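PDB 6G9C: immunomodulatory active chitinase from Trichuris suis, which probably binds and hydrolyses chitin as a secreted family 18 glycosyl hydrolase with immunomodulatory activity. Local coordinates for residues A[324-327]-A[332-335]; A[312-317]-A[342-347]; A[231-236]-A[275-280]. One frame throughout, in Å; residues are numbered along the deposited sequence.

Interaction 1 of 3, residues A[324-327]-A[332-335]; sequences RVWD and TPYL
Val325 and Tyr334 hold the middle of this antiparallel hairpin. Val325 N gives a nearly straight bond to Tyr334 O at 2.9 Å (172° at the hydrogen), and Tyr334 N returns one to Val325 O. Nearer the turn, Asp327 and Thr332 make the second hydrogen-bonded pair. Its two bonds are unequal: Asp327 N to Thr332 O is 2.9 Å, while Thr332 N reaches Asp327 O at 3.3 Å and more bent. Between the two pairs, Pro333 has no N-H to offer, and it sits opposite Trp326 in a non-hydrogen-bonded position, where pairing with strand 323-327 calls for none; its CA instead makes a CA-H...O contact of 3.2 Å with Val325 O.

The apolar contacts divide between the two faces. On one, the Tyr334 ring lies alongside Val325, which covers a ring face off-centre: CB stands 3.7 Å from the centroid of the Tyr334 ring, a CH-pi contact. Tyr334 CG lies between its own backbone N and carbonyl carbon (chi1 65°), which brings the ring back beside the neighbouring strand. On the other face, the indole of Trp326 lies over the start of the second strand, its CZ3 4.0 Å from Pro333 CD and a ring face turned to the Thr332 backbone. The extended Arg324 chain passes Pro333 at a slant, with NE 3.9 Å from Pro333 CB.

The charged ends look elsewhere: Arg324 forms a salt bridge with Asp346, and Asp327 pairs with Arg239 while also bonding Ser330 in the turn. The hairpin is consistent with the small alpha+beta domain inserted late in the TIM barrel of many family 18 chitinases: helix 347-360 meets Trp326 and Pro333, helix 311-319 packs on Leu335, and strand 340-343 continues the sheet beyond 332-337.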
loop_
_atom_site.group_PDB
_atom_site.type_symbol
_atom_site.label_atom_id
_atom_site.label_comp_id
_atom_site.label_asym_id
_atom_site.label_seq_id
_atom_site.Cartn_x
_atom_site.Cartn_y
_atom_site.Cartn_z
ATOM N N ARG A 324 -44.401 3.542 0.580
ATOM C CA ARG A 324 -43.618 2.709 1.479
ATOM C C ARG A 324 -44.524 2.155 2.570
ATOM O O ARG A 324 -45.358 2.880 3.123
ATOM C CB ARG A 324 -42.479 3.531 2.090
ATOM C CG ARG A 324 -41.705 2.843 3.200
ATOM C CD ARG A 324 -40.623 3.761 3.728
ATOM N NE ARG A 324 -39.755 3.131 4.717
ATOM C CZ ARG A 324 -40.048 3.056 6.014
ATOM N NH1 ARG A 324 -41.199 3.551 6.464
ATOM N NH2 ARG A 324 -39.192 2.488 6.857
ATOM N N VAL A 325 -44.372 0.869 2.869
ATOM C CA VAL A 325 -45.058 0.224 3.981
ATOM C C VAL A 325 -44.012 -0.393 4.898
ATOM O O VAL A 325 -43.098 -1.081 4.431
ATOM C CB VAL A 325 -46.056 -0.850 3.509
ATOM C CG1 VAL A 325 -46.703 -1.527 4.720
ATOM C CG2 VAL A 325 -47.111 -0.248 2.593
ATOM N N TRP A 326 -44.147 -0.152 6.199
ATOM C CA TRP A 326 -43.265 -0.753 7.195
ATOM C C TRP A 326 -43.916 -2.030 7.719
ATOM O O TRP A 326 -45.053 -1.993 8.203
ATOM C CB TRP A 326 -43.003 0.225 8.346
ATOM C CG TRP A 326 -42.174 -0.351 9.475
ATOM C CD1 TRP A 326 -42.600 -0.661 10.740
ATOM C CD2 TRP A 326 -40.779 -0.657 9.438
ATOM N NE1 TRP A 326 -41.550 -1.161 11.483
ATOM C CE2 TRP A 326 -40.425 -1.162 10.707
ATOM C CE3 TRP A 326 -39.794 -0.568 8.448
ATOM C CZ2 TRP A 326 -39.125 -1.575 11.009
ATOM C CZ3 TRP A 326 -38.506 -0.975 8.751
ATOM C CH2 TRP A 326 -38.183 -1.469 10.024
ATOM N N ASP A 327 -43.212 -3.154 7.618
ATOM C CA ASP A 327 -43.685 -4.418 8.186
ATOM C C ASP A 327 -42.980 -4.623 9.521
ATOM O O ASP A 327 -41.829 -5.055 9.560
ATOM C CB ASP A 327 -43.415 -5.589 7.248
ATOM C CG ASP A 327 -43.987 -6.889 7.780
ATOM O OD1 ASP A 327 -45.233 -6.983 7.859
ATOM O OD2 ASP A 327 -43.198 -7.798 8.132
ATOM N N THR A 332 -38.841 -4.889 8.227
ATOM C CA THR A 332 -38.383 -4.506 6.896
ATOM C C THR A 332 -39.467 -3.686 6.207
ATOM O O THR A 332 -40.653 -3.811 6.540
ATOM C CB THR A 332 -38.044 -5.714 6.002
ATOM O OG1 THR A 332 -39.234 -6.473 5.740
ATOM C CG2 THR A 332 -36.966 -6.618 6.649
ATOM N N PRO A 333 -39.084 -2.838 5.247
ATOM C CA PRO A 333 -40.079 -2.113 4.455
ATOM C C PRO A 333 -40.343 -2.782 3.122
ATOM O O PRO A 333 -39.526 -3.576 2.641
ATOM C CB PRO A 333 -39.416 -0.751 4.252
ATOM C CG PRO A 333 -37.976 -1.132 4.094
ATOM C CD PRO A 333 -37.735 -2.277 5.051
ATOM N N TYR A 334 -41.488 -2.483 2.519
ATOM C CA TYR A 334 -41.678 -2.808 1.124
ATOM C C TYR A 334 -42.227 -1.585 0.405
ATOM O O TYR A 334 -42.707 -0.632 1.030
ATOM C CB TYR A 334 -42.561 -4.053 0.930
ATOM C CG TYR A 334 -44.008 -3.986 1.380
ATOM C CD1 TYR A 334 -45.014 -3.599 0.500
ATOM C CD2 TYR A 334 -44.375 -4.396 2.658
ATOM C CE1 TYR A 334 -46.348 -3.589 0.893
ATOM C CE2 TYR A 334 -45.708 -4.408 3.055
ATOM C CZ TYR A 334 -46.685 -3.990 2.169
ATOM O OH TYR A 334 -47.994 -3.979 2.567
ATOM N N LEU A 335 -42.088 -1.603 -0.916
ATOM C CA LEU A 335 -42.406 -0.466 -1.769
ATOM C C LEU A 335 -43.416 -0.906 -2.814
ATOM O O LEU A 335 -43.263 -1.976 -3.419
ATOM C CB LEU A 335 -41.141 0.069 -2.449
ATOM C CG LEU A 335 -41.291 1.444 -3.092
ATOM C CD1 LEU A 335 -41.123 2.490 -2.015
ATOM C CD2 LEU A 335 -40.279 1.654 -4.196
#

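Interaction 2 of 3, residues A[312-317]-A[342-347]; sequences YEVCQK and FSYDDV
Val314 of helix 311-319 presses a methyl onto the ring of Tyr344, just past the end of strand 340-343. The methyl is CG1, which stands 3.8 Å from the Tyr344 ring centroid and 23° off the normal, a CH-pi contact displaced toward the rim; its closest atom is CE2, at 3.5 Å. CG2 reaches the same ring near its root, 4.1 Å from Tyr344 CG, so both branches of the valine follow the aromatic surface. The second touch is looser. Lys317, one helical turn on, crosses Phe342 at about a right angle, its CE 4.1 Å from Phe342 CZ.

Tyr344 CG is tucked between its backbone N and carbonyl carbon (chi1 68°). The extended part of the Lys317 chain carries CD and CE past Phe342, and the bend at chi4 (-53°) turns NZ to its hydrogen bond with Gln337 OE1. In the next shell, Ile309 touches Val314, Lys317 and Phe342, while Leu335 and Pro333 pack on Tyr344. The disulfide from Cys315 to Cys380 ties the helix to a later part of the chain. Helix and strand end both lie between strand 268-281 and helix 347-360, consistent with the alpha+beta insertion domain of family 18 chitinases.

No hydrogen bond or salt bridge joins the two segments. Their contact rests on dispersion between methyl, methylene and aromatic groups, with the lysine lending its aliphatic length to a buried apolar seam and its ammonium group, probably charged, to the side-chain oxygen of Gln337.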
loop_
_atom_site.group_PDB
_atom_site.type_symbol
_atom_site.label_atom_id
_atom_site.label_comp_id
_atom_site.label_asym_id
_atom_site.label_seq_id
_atom_site.Cartn_x
_atom_site.Cartn_y
_atom_site.Cartn_z
ATOM N N TYR A 312 -30.672 3.111 -3.711
ATOM C CA TYR A 312 -30.785 4.465 -4.247
ATOM C C TYR A 312 -31.871 4.553 -5.322
ATOM O O TYR A 312 -32.469 5.619 -5.513
ATOM C CB TYR A 312 -29.423 4.958 -4.758
ATOM C CG TYR A 312 -28.798 4.221 -5.930
ATOM C CD1 TYR A 312 -29.184 4.497 -7.245
ATOM C CD2 TYR A 312 -27.774 3.287 -5.728
ATOM C CE1 TYR A 312 -28.586 3.844 -8.324
ATOM C CE2 TYR A 312 -27.176 2.634 -6.802
ATOM C CZ TYR A 312 -27.582 2.915 -8.094
ATOM O OH TYR A 312 -26.987 2.262 -9.166
ATOM N N GLU A 313 -32.155 3.449 -6.015
ATOM C CA GLU A 313 -33.262 3.439 -6.967
ATOM C C GLU A 313 -34.605 3.466 -6.247
ATOM O O GLU A 313 -35.566 4.070 -6.737
ATOM C CB GLU A 313 -33.166 2.207 -7.868
ATOM C CG GLU A 313 -32.225 2.351 -9.047
ATOM C CD GLU A 313 -31.988 1.016 -9.734
ATOM O OE1 GLU A 313 -32.275 -0.022 -9.103
ATOM O OE2 GLU A 313 -31.528 1.004 -10.895
ATOM N N VAL A 314 -34.696 2.800 -5.091
ATOM C CA VAL A 314 -35.885 2.945 -4.250
ATOM C C VAL A 314 -36.077 4.406 -3.866
ATOM O O VAL A 314 -37.196 4.934 -3.902
ATOM C CB VAL A 314 -35.785 2.048 -3.000
ATOM C CG1 VAL A 314 -36.881 2.435 -1.981
ATOM C CG2 VAL A 314 -35.856 0.553 -3.392
ATOM N N CYS A 315 -34.991 5.088 -3.495
ATOM C CA CYS A 315 -35.105 6.503 -3.161
ATOM C C CYS A 315 -35.684 7.297 -4.324
ATOM O O CYS A 315 -36.545 8.168 -4.126
ATOM C CB CYS A 315 -33.735 7.047 -2.766
ATOM S SG CYS A 315 -33.294 6.686 -1.062
ATOM N N GLN A 316 -35.210 7.017 -5.543
ATOM C CA GLN A 316 -35.740 7.681 -6.732
ATOM C C GLN A 316 -37.238 7.434 -6.876
ATOM O O GLN A 316 -37.993 8.345 -7.230
ATOM C CB GLN A 316 -34.977 7.199 -7.970
ATOM C CG GLN A 316 -35.214 7.982 -9.257
ATOM C CD GLN A 316 -34.103 7.765 -10.287
ATOM O OE1 GLN A 316 -33.295 8.659 -10.548
ATOM N NE2 GLN A 316 -34.063 6.572 -10.873
ATOM N N LYS A 317 -37.695 6.213 -6.587
ATOM C CA LYS A 317 -39.128 5.933 -6.706
ATOM C C LYS A 317 -39.935 6.558 -5.573
ATOM O O LYS A 317 -41.068 7.005 -5.795
ATOM C CB LYS A 317 -39.360 4.420 -6.766
ATOM C CG LYS A 317 -38.861 3.779 -8.054
ATOM C CD LYS A 317 -39.206 2.299 -8.096
ATOM C CE LYS A 317 -38.829 1.687 -9.436
ATOM N NZ LYS A 317 -39.426 2.460 -10.568
ATOM N N PHE A 342 -41.727 -4.169 -4.228
ATOM C CA PHE A 342 -40.355 -4.506 -3.877
ATOM C C PHE A 342 -40.233 -4.697 -2.376
ATOM O O PHE A 342 -40.719 -3.871 -1.602
ATOM C CB PHE A 342 -39.361 -3.416 -4.297
ATOM C CG PHE A 342 -39.432 -3.029 -5.740
ATOM C CD1 PHE A 342 -40.280 -2.006 -6.162
ATOM C CD2 PHE A 342 -38.591 -3.627 -6.669
ATOM C CE1 PHE A 342 -40.329 -1.635 -7.496
ATOM C CE2 PHE A 342 -38.634 -3.245 -8.010
ATOM C CZ PHE A 342 -39.492 -2.259 -8.415
ATOM N N SER A 343 -39.556 -5.759 -1.971
ATOM C CA SER A 343 -39.072 -5.873 -0.606
ATOM C C SER A 343 -37.630 -5.377 -0.574
ATOM O O SER A 343 -36.826 -5.759 -1.424
ATOM C CB SER A 343 -39.157 -7.323 -0.132
ATOM O OG SER A 343 -38.287 -7.544 0.966
ATOM N N TYR A 344 -37.295 -4.523 0.384
ATOM C CA TYR A 344 -35.958 -3.947 0.375
ATOM C C TYR A 344 -35.524 -3.699 1.813
ATOM O O TYR A 344 -36.215 -4.078 2.757
ATOM C CB TYR A 344 -35.901 -2.654 -0.464
ATOM C CG TYR A 344 -36.667 -1.470 0.092
ATOM C CD1 TYR A 344 -38.062 -1.427 0.051
ATOM C CD2 TYR A 344 -35.991 -0.369 0.626
ATOM C CE1 TYR A 344 -38.761 -0.331 0.544
ATOM C CE2 TYR A 344 -36.686 0.734 1.124
ATOM C CZ TYR A 344 -38.068 0.741 1.090
ATOM O OH TYR A 344 -38.756 1.840 1.574
ATOM N N ASP A 345 -34.346 -3.096 1.969
ATOM C CA ASP A 345 -33.846 -2.709 3.284
ATOM C C ASP A 345 -33.485 -1.229 3.292
ATOM O O ASP A 345 -33.063 -0.664 2.276
ATOM C CB ASP A 345 -32.634 -3.571 3.691
ATOM C CG ASP A 345 -33.063 -4.882 4.342
ATOM O OD1 ASP A 345 -33.341 -5.850 3.598
ATOM O OD2 ASP A 345 -33.156 -4.926 5.590
ATOM N N ASP A 346 -33.677 -0.593 4.442
ATOM C CA ASP A 346 -33.473 0.845 4.523
ATOM C C ASP A 346 -32.841 1.170 5.871
ATOM O O ASP A 346 -32.390 0.277 6.596
ATOM C CB ASP A 346 -34.797 1.583 4.258
ATOM C CG ASP A 346 -35.832 1.422 5.387
ATOM O OD1 ASP A 346 -35.612 0.647 6.345
ATOM O OD2 ASP A 346 -36.889 2.101 5.306
ATOM N N VAL A 347 -32.814 2.462 6.216
ATOM C CA VAL A 347 -32.148 2.861 7.455
ATOM C C VAL A 347 -32.828 2.221 8.658
ATOM O O VAL A 347 -32.162 1.732 9.579
ATOM C CB VAL A 347 -32.089 4.393 7.592
ATOM C CG1 VAL A 347 -31.555 4.742 8.960
ATOM C CG2 VAL A 347 -31.183 4.992 6.521
#

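Interaction 3 of 3, residues A[231-236]-A[275-280]; sequences GINSPL and YGRGWT. With EDO (1,2-ethanediol), chain D.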
loop_
_atom_site.group_PDB
_atom_site.type_symbol
_atom_site.label_atom_id
_atom_site.label_comp_id
_atom_site.label_asym_id
_atom_site.label_seq_id
_atom_site.Cartn_x
_atom_site.Cartn_y
_atom_site.Cartn_z
ATOM N N GLY A 231 -42.863 -11.465 -1.202
ATOM C CA GLY A 231 -42.286 -11.906 0.055
ATOM C C GLY A 231 -41.085 -11.047 0.383
ATOM O O GLY A 231 -40.725 -10.135 -0.369
ATOM N N ILE A 232 -40.460 -11.353 1.520
ATOM C CA ILE A 232 -39.445 -10.487 2.124
ATOM C C ILE A 232 -38.057 -11.004 1.779
ATOM O O ILE A 232 -37.730 -12.167 2.062
ATOM C CB ILE A 232 -39.619 -10.411 3.649
ATOM C CG1 ILE A 232 -41.063 -10.034 4.018
ATOM C CG2 ILE A 232 -38.652 -9.396 4.225
ATOM C CD1 ILE A 232 -41.488 -8.683 3.492
ATOM N N ASN A 233 -37.226 -10.134 1.200
ATOM C CA ASN A 233 -35.874 -10.530 0.816
ATOM C C ASN A 233 -35.066 -11.007 2.024
ATOM O O ASN A 233 -34.451 -12.080 1.993
ATOM C CB ASN A 233 -35.177 -9.360 0.113
ATOM C CG ASN A 233 -33.769 -9.717 -0.377
ATOM O OD1 ASN A 233 -33.553 -10.787 -0.949
ATOM N ND2 ASN A 233 -32.814 -8.822 -0.151
ATOM N N SER A 234 -35.077 -10.246 3.110
ATOM C CA SER A 234 -34.226 -10.541 4.267
ATOM C C SER A 234 -34.951 -10.127 5.534
ATOM O O SER A 234 -34.657 -9.080 6.132
ATOM C CB SER A 234 -32.872 -9.836 4.136
ATOM O OG SER A 234 -31.973 -10.192 5.178
ATOM N N PRO A 235 -35.934 -10.914 5.972
ATOM C CA PRO A 235 -36.647 -10.568 7.202
ATOM C C PRO A 235 -35.769 -10.834 8.405
ATOM O O PRO A 235 -35.055 -11.839 8.462
ATOM C CB PRO A 235 -37.866 -11.496 7.186
ATOM C CG PRO A 235 -37.419 -12.700 6.397
ATOM C CD PRO A 235 -36.390 -12.203 5.397
ATOM N N LEU A 236 -35.819 -9.916 9.371
ATOM C CA LEU A 236 -35.098 -10.139 10.619
ATOM C C LEU A 236 -35.733 -11.270 11.417
ATOM O O LEU A 236 -35.025 -12.148 11.924
ATOM C CB LEU A 236 -35.052 -8.852 11.452
ATOM C CG LEU A 236 -34.364 -8.982 12.818
ATOM C CD1 LEU A 236 -32.950 -9.536 12.659
ATOM C CD2 LEU A 236 -34.340 -7.638 13.539
ATOM N N TYR A 275 -29.684 -3.945 -1.580
ATOM C CA TYR A 275 -30.590 -4.075 -2.709
ATOM C C TYR A 275 -31.914 -4.635 -2.214
ATOM O O TYR A 275 -32.042 -5.094 -1.071
ATOM C CB TYR A 275 -30.019 -4.996 -3.798
ATOM C CG TYR A 275 -29.920 -6.415 -3.275
ATOM C CD1 TYR A 275 -28.866 -6.785 -2.453
ATOM C CD2 TYR A 275 -30.925 -7.340 -3.519
ATOM C CE1 TYR A 275 -28.780 -8.076 -1.917
ATOM C CE2 TYR A 275 -30.855 -8.629 -2.986
ATOM C CZ TYR A 275 -29.783 -8.976 -2.182
ATOM O OH TYR A 275 -29.716 -10.226 -1.643
ATOM N N GLY A 276 -32.907 -4.587 -3.109
ATOM C CA GLY A 276 -34.178 -5.234 -2.873
ATOM C C GLY A 276 -34.536 -6.136 -4.045
ATOM O O GLY A 276 -33.850 -6.158 -5.072
ATOM N N ARG A 277 -35.630 -6.878 -3.870
ATOM C CA ARG A 277 -36.137 -7.779 -4.900
ATOM C C ARG A 277 -37.587 -7.444 -5.179
ATOM O O ARG A 277 -38.318 -7.001 -4.287
ATOM C CB ARG A 277 -36.027 -9.249 -4.497
ATOM C CG ARG A 277 -34.592 -9.698 -4.314
ATOM C CD ARG A 277 -34.427 -11.213 -4.289
ATOM N NE ARG A 277 -32.998 -11.515 -4.362
ATOM C CZ ARG A 277 -32.304 -11.588 -5.491
ATOM N NH1 ARG A 277 -32.916 -11.450 -6.663
ATOM N NH2 ARG A 277 -30.999 -11.825 -5.444
ATOM N N GLY A 278 -38.002 -7.668 -6.419
ATOM C CA GLY A 278 -39.242 -7.099 -6.903
ATOM C C GLY A 278 -40.051 -8.050 -7.757
ATOM O O GLY A 278 -39.521 -8.968 -8.390
ATOM N N TRP A 279 -41.351 -7.781 -7.790
ATOM C CA TRP A 279 -42.341 -8.498 -8.579
ATOM C C TRP A 279 -43.198 -7.513 -9.369
ATOM O O TRP A 279 -43.310 -6.332 -9.023
ATOM C CB TRP A 279 -43.281 -9.313 -7.691
ATOM C CG TRP A 279 -42.672 -10.485 -6.960
ATOM C CD1 TRP A 279 -42.774 -11.809 -7.297
ATOM C CD2 TRP A 279 -41.929 -10.438 -5.734
ATOM N NE1 TRP A 279 -42.119 -12.586 -6.364
ATOM C CE2 TRP A 279 -41.599 -11.767 -5.394
ATOM C CE3 TRP A 279 -41.512 -9.401 -4.893
ATOM C CZ2 TRP A 279 -40.866 -12.083 -4.255
ATOM C CZ3 TRP A 279 -40.784 -9.718 -3.760
ATOM C CH2 TRP A 279 -40.462 -11.054 -3.460
ATOM N N THR A 280 -43.851 -8.026 -10.416
ATOM C CA THR A 280 -44.997 -7.358 -11.026
ATOM C C THR A 280 -46.248 -8.037 -10.483
ATOM O O THR A 280 -46.407 -9.255 -10.626
ATOM C CB THR A 280 -44.949 -7.438 -12.554
ATOM O OG1 THR A 280 -43.766 -6.781 -13.028
ATOM C CG2 THR A 280 -46.178 -6.794 -13.171
HETATM C C1 EDO D . -25.732 -11.677 -3.401
HETATM O O1 EDO D . -25.473 -13.076 -3.378
HETATM C C2 EDO D . -27.236 -11.414 -3.391
HETATM O O2 EDO D . -27.875 -12.169 -4.424
HETATM O O HOH W 1 -33.515 -6.285 0.918
#
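Asn233 and Arg277 mark the closest backbone approach, with CA atoms 6.3 Å apart, too far for direct pairing between the irregular loop 231-236 and the extended strand 275-280. No direct hydrogen bond spans the gap; a water bridges it, accepting from Asn233 ND2 at 2.8 Å and lying 2.7 Å from Tyr275 O. At the other end, the Gly231 carbonyl comes up to the indole of Trp279, with O only 3.2 Å from Trp279 CH2. This buried oxygen has no hydrogen-bonding partner in the model.

The Asn233 amide fits between two strand side chains. With CG anti to the backbone N (chi1 -177°), it reaches across so that ND2 lies 3.5 Å from Tyr275 CE2, the amide and ring planes 62° apart. Its OD1 meets the other neighbour, 3.5 Å from Arg277 CD and near the guanidinium plane, but spends its hydrogen bond on the backbone N of Asp221.

Asp221 also organises the polar ends: its OD1 is hydrogen-bonded to Tyr275 OH and forms a salt bridge with Arg277 NE. An ethanediol, probably from the crystallisation liquor, bonds to Asp221 as well and sits at the guanidinium edge, weakly held by Arg277 NH2 with O2 3.3 Å away. Trp279 NE1 is tied to the carbonyl of Glu227.

Strand 268-281 pairs in parallel with 214-218 and 364-368, strands of the TIM barrel common to family 18 chitinases. It also pairs antiparallel with 308-310 and 340-343, consistent with the alpha+beta insertion domain of this family, and the loop after strand 214-218 packs against it.

How the interactions relate
The three contacts gather on one side of the chain's centre, 9 to 10 Å apart between centres. Interaction 3 closes first along the chain; helix 311-319 then opens interaction 2, and the hairpin of interaction 1 falls between the two halves of that contact. Strand 340-343 is the common element: Phe342 O meets Leu335 N of the hairpin, Ser343 N meets Arg277 O of strand 268-281, and Ser343 OG reaches Asn233 N. Thr332 also packs directly on Ile232 and Ser234. Thus strands 323-327, 332-337, 340-343 and 268-281 follow one another side by side, joining what is consistent with the alpha+beta insertion domain of family 18 chitinases to the TIM barrel.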